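Local coordinates for isocitrate dehydrogenase [NAD] subunit 1, mitochondrial (Saccharomyces cerevisiae, PDB 3BLX), which takes part, in an octamer with subunit 2, in the NAD-dependent oxidative decarboxylation of isocitrate to 2-oxoglutarate in the citric acid cycle and also binds RNA, at residues A108-L113 against I246-I251. Numbering follows the deposited sequence.
Sequences ALFKSL and IGAALI
The Phe110 ring presents one face to Gly247 CA, a worked example of how a helix can settle on a sheet through a bare glycine. In this CH-pi contact, Gly247 CA sits 3.9 Å from the ring centroid and 16° off the ring normal, displaced toward the rim. Phe110 CG lies anti to its carbonyl carbon (chi1 -57°), which carries the ring over the helix. Phe110 CE2 also comes within 3.4 Å of Ala248 N, which stands obliquely to the ring.

Van der Waals contacts continue one turn later. Ile251 CG2 fits against the bend where the strand ends, 3.6 Å from Ser112 N and 4.4 Å from Phe110 CB, while Ile251 CD1 comes alongside Lys111 O.

No hydrogen bond joins the two segments. Ser112 OG, against which Ile251 CG2 also packs, is instead bonded to Ile123 N, tying this bend to the chain entering strand 124-130.

Segment 246-251 of helix 237-251 and strand segment 108-111 run at 28°, their axes approaching to 8.1 Å. Ile246, Ala248, Ala249 and Leu250 also pack against a neighbouring subunit 2 chain. This is alpha/beta layering, a helix laid on the central sheet of the isocitrate/isopropylmalate dehydrogenase fold.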
ATOM      1  N   ALA E 108      12.217  30.268   5.607  1.00 22.60           N
ATOM      2  CA  ALA E 108      12.398  31.423   6.470  1.00 16.81           C
ATOM      3  C   ALA E 108      12.255  32.728   5.672  1.00 28.25           C
ATOM      4  O   ALA E 108      12.822  32.902   4.586  1.00 21.17           O
ATOM      5  CB  ALA E 108      13.716  31.363   7.172  1.00 11.28           C
ATOM      6  N   LEU E 109      11.463  33.652   6.190  1.00 25.51           N
ATOM      7  CA  LEU E 109      11.263  34.907   5.468  1.00 23.99           C
ATOM      8  C   LEU E 109      12.046  36.033   6.125  1.00 32.21           C
ATOM      9  O   LEU E 109      11.868  36.322   7.314  1.00 48.62           O
ATOM     10  CB  LEU E 109       9.787  35.265   5.401  1.00 16.49           C
ATOM     11  CG  LEU E 109       8.874  34.165   4.881  1.00 30.98           C
ATOM     12  CD1 LEU E 109       7.419  34.646   4.815  1.00 30.48           C
ATOM     13  CD2 LEU E 109       9.378  33.771   3.515  1.00 35.44           C
ATOM     14  N   PHE E 110      12.929  36.659   5.360  1.00 25.56           N
ATOM     15  CA  PHE E 110      13.703  37.780   5.873  1.00 36.42           C
ATOM     16  C   PHE E 110      13.305  39.115   5.219  1.00 40.31           C
ATOM     17  O   PHE E 110      13.940  39.562   4.262  1.00 32.50           O
ATOM     18  CB  PHE E 110      15.190  37.504   5.690  1.00 20.38           C
ATOM     19  CG  PHE E 110      15.630  36.249   6.329  1.00 28.29           C
ATOM     20  CD1 PHE E 110      15.789  35.099   5.567  1.00 28.61           C
ATOM     21  CD2 PHE E 110      15.868  36.201   7.696  1.00 21.75           C
ATOM     22  CE1 PHE E 110      16.208  33.916   6.147  1.00 30.91           C
ATOM     23  CE2 PHE E 110      16.270  35.025   8.289  1.00 26.39           C
ATOM     24  CZ  PHE E 110      16.445  33.868   7.510  1.00 23.32           C
ATOM     25  N   LYS E 111      12.235  39.728   5.719  1.00 29.58           N
ATOM     26  CA  LYS E 111      11.849  41.052   5.258  1.00 42.07           C
ATOM     27  C   LYS E 111      12.194  42.102   6.303  1.00 41.46           C
ATOM     28  O   LYS E 111      11.823  41.963   7.480  1.00 50.10           O
ATOM     29  CB  LYS E 111      10.356  41.127   4.934  1.00 32.50           C
ATOM     30  CG  LYS E 111      10.047  42.167   3.867  1.00 40.54           C
ATOM     31  CD  LYS E 111       8.609  42.114   3.425  1.00 58.28           C
ATOM     32  CE  LYS E 111       8.301  43.241   2.454  1.00 56.52           C
ATOM     33  NZ  LYS E 111       6.839  43.292   2.128  1.00 73.66           N
ATOM     34  N   SER E 112      12.895  43.149   5.865  1.00 40.16           N
ATOM     35  CA  SER E 112      13.176  44.325   6.709  1.00 50.41           C
ATOM     36  C   SER E 112      11.892  45.019   7.226  1.00 47.96           C
ATOM     37  O   SER E 112      10.887  45.122   6.513  1.00 41.92           O
ATOM     38  CB  SER E 112      14.053  45.329   5.952  1.00 28.88           C
ATOM     39  OG  SER E 112      15.441  45.038   6.081  1.00 52.13           O
ATOM     40  N   LEU E 113      11.926  45.492   8.467  1.00 47.51           N
ATOM     41  CA  LEU E 113      10.749  46.124   9.059  1.00 48.00           C
ATOM     42  C   LEU E 113      10.881  47.642   9.152  1.00 55.09           C
ATOM     43  O   LEU E 113      11.970  48.159   9.430  1.00 44.16           O
ATOM     44  CB  LEU E 113      10.483  45.542  10.436  1.00 50.74           C
ATOM     45  CG  LEU E 113       9.933  44.124  10.419  1.00 56.24           C
ATOM     46  CD1 LEU E 113      10.750  43.252  11.362  1.00 54.45           C
ATOM     47  CD2 LEU E 113       8.450  44.124  10.785  1.00 46.24           C
ATOM     48  N   ILE E 246      22.680  34.865   8.612  1.00 32.22           N
ATOM     49  CA  ILE E 246      23.053  36.125   7.977  1.00 28.18           C
ATOM     50  C   ILE E 246      21.789  36.899   7.718  1.00 31.96           C
ATOM     51  O   ILE E 246      21.701  38.098   7.971  1.00 41.59           O
ATOM     52  CB  ILE E 246      23.770  35.913   6.640  1.00 28.38           C
ATOM     53  CG1 ILE E 246      25.173  35.342   6.870  1.00 24.45           C
ATOM     54  CG2 ILE E 246      23.837  37.207   5.880  1.00 30.52           C
ATOM     55  CD1 ILE E 246      25.720  34.701   5.687  1.00 25.06           C
ATOM     56  N   GLY E 247      20.787  36.189   7.239  1.00 25.92           N
ATOM     57  CA  GLY E 247      19.492  36.795   7.023  1.00 32.21           C
ATOM     58  C   GLY E 247      18.953  37.479   8.262  1.00 31.93           C
ATOM     59  O   GLY E 247      18.487  38.609   8.198  1.00 28.70           O
ATOM     60  N   ALA E 248      19.018  36.781   9.390  1.00 36.27           N
ATOM     61  CA  ALA E 248      18.484  37.277  10.654  1.00 30.13           C
ATOM     62  C   ALA E 248      19.196  38.531  11.097  1.00 35.00           C
ATOM     63  O   ALA E 248      18.551  39.507  11.459  1.00 35.75           O
ATOM     64  CB  ALA E 248      18.585  36.220  11.722  1.00 32.77           C
ATOM     65  N   ALA E 249      20.527  38.506  11.059  1.00 30.73           N
ATOM     66  CA  ALA E 249      21.313  39.693  11.385  1.00 29.99           C
ATOM     67  C   ALA E 249      20.965  40.881  10.485  1.00 41.95           C
ATOM     68  O   ALA E 249      20.725  41.986  10.986  1.00 50.35           O
ATOM     69  CB  ALA E 249      22.797  39.399  11.346  1.00 30.69           C
ATOM     70  N   LEU E 250      20.924  40.657   9.171  1.00 33.73           N
ATOM     71  CA  LEU E 250      20.532  41.702   8.204  1.00 27.28           C
ATOM     72  C   LEU E 250      19.252  42.524   8.529  1.00 41.82           C
ATOM     73  O   LEU E 250      19.189  43.707   8.194  1.00 46.17           O
ATOM     74  CB  LEU E 250      20.387  41.088   6.812  1.00 23.94           C
ATOM     75  CG  LEU E 250      21.538  41.124   5.815  1.00 38.94           C
ATOM     76  CD1 LEU E 250      22.889  41.278   6.483  1.00 31.24           C
ATOM     77  CD2 LEU E 250      21.469  39.848   5.018  1.00 39.57           C
ATOM     78  N   ILE E 251      18.236  41.909   9.154  1.00 35.11           N
ATOM     79  CA  ILE E 251      16.954  42.588   9.362  1.00 35.81           C
ATOM     80  C   ILE E 251      16.704  42.964  10.819  1.00 34.30           C
ATOM     81  O   ILE E 251      15.630  43.454  11.162  1.00 31.97           O
ATOM     82  CB  ILE E 251      15.741  41.738   8.880  1.00 38.09           C
ATOM     83  CG1 ILE E 251      15.686  40.406   9.636  1.00 30.83           C
ATOM     84  CG2 ILE E 251      15.764  41.532   7.379  1.00 28.33           C
ATOM     85  CD1 ILE E 251      14.276  39.856   9.825  1.00 32.00           C
TER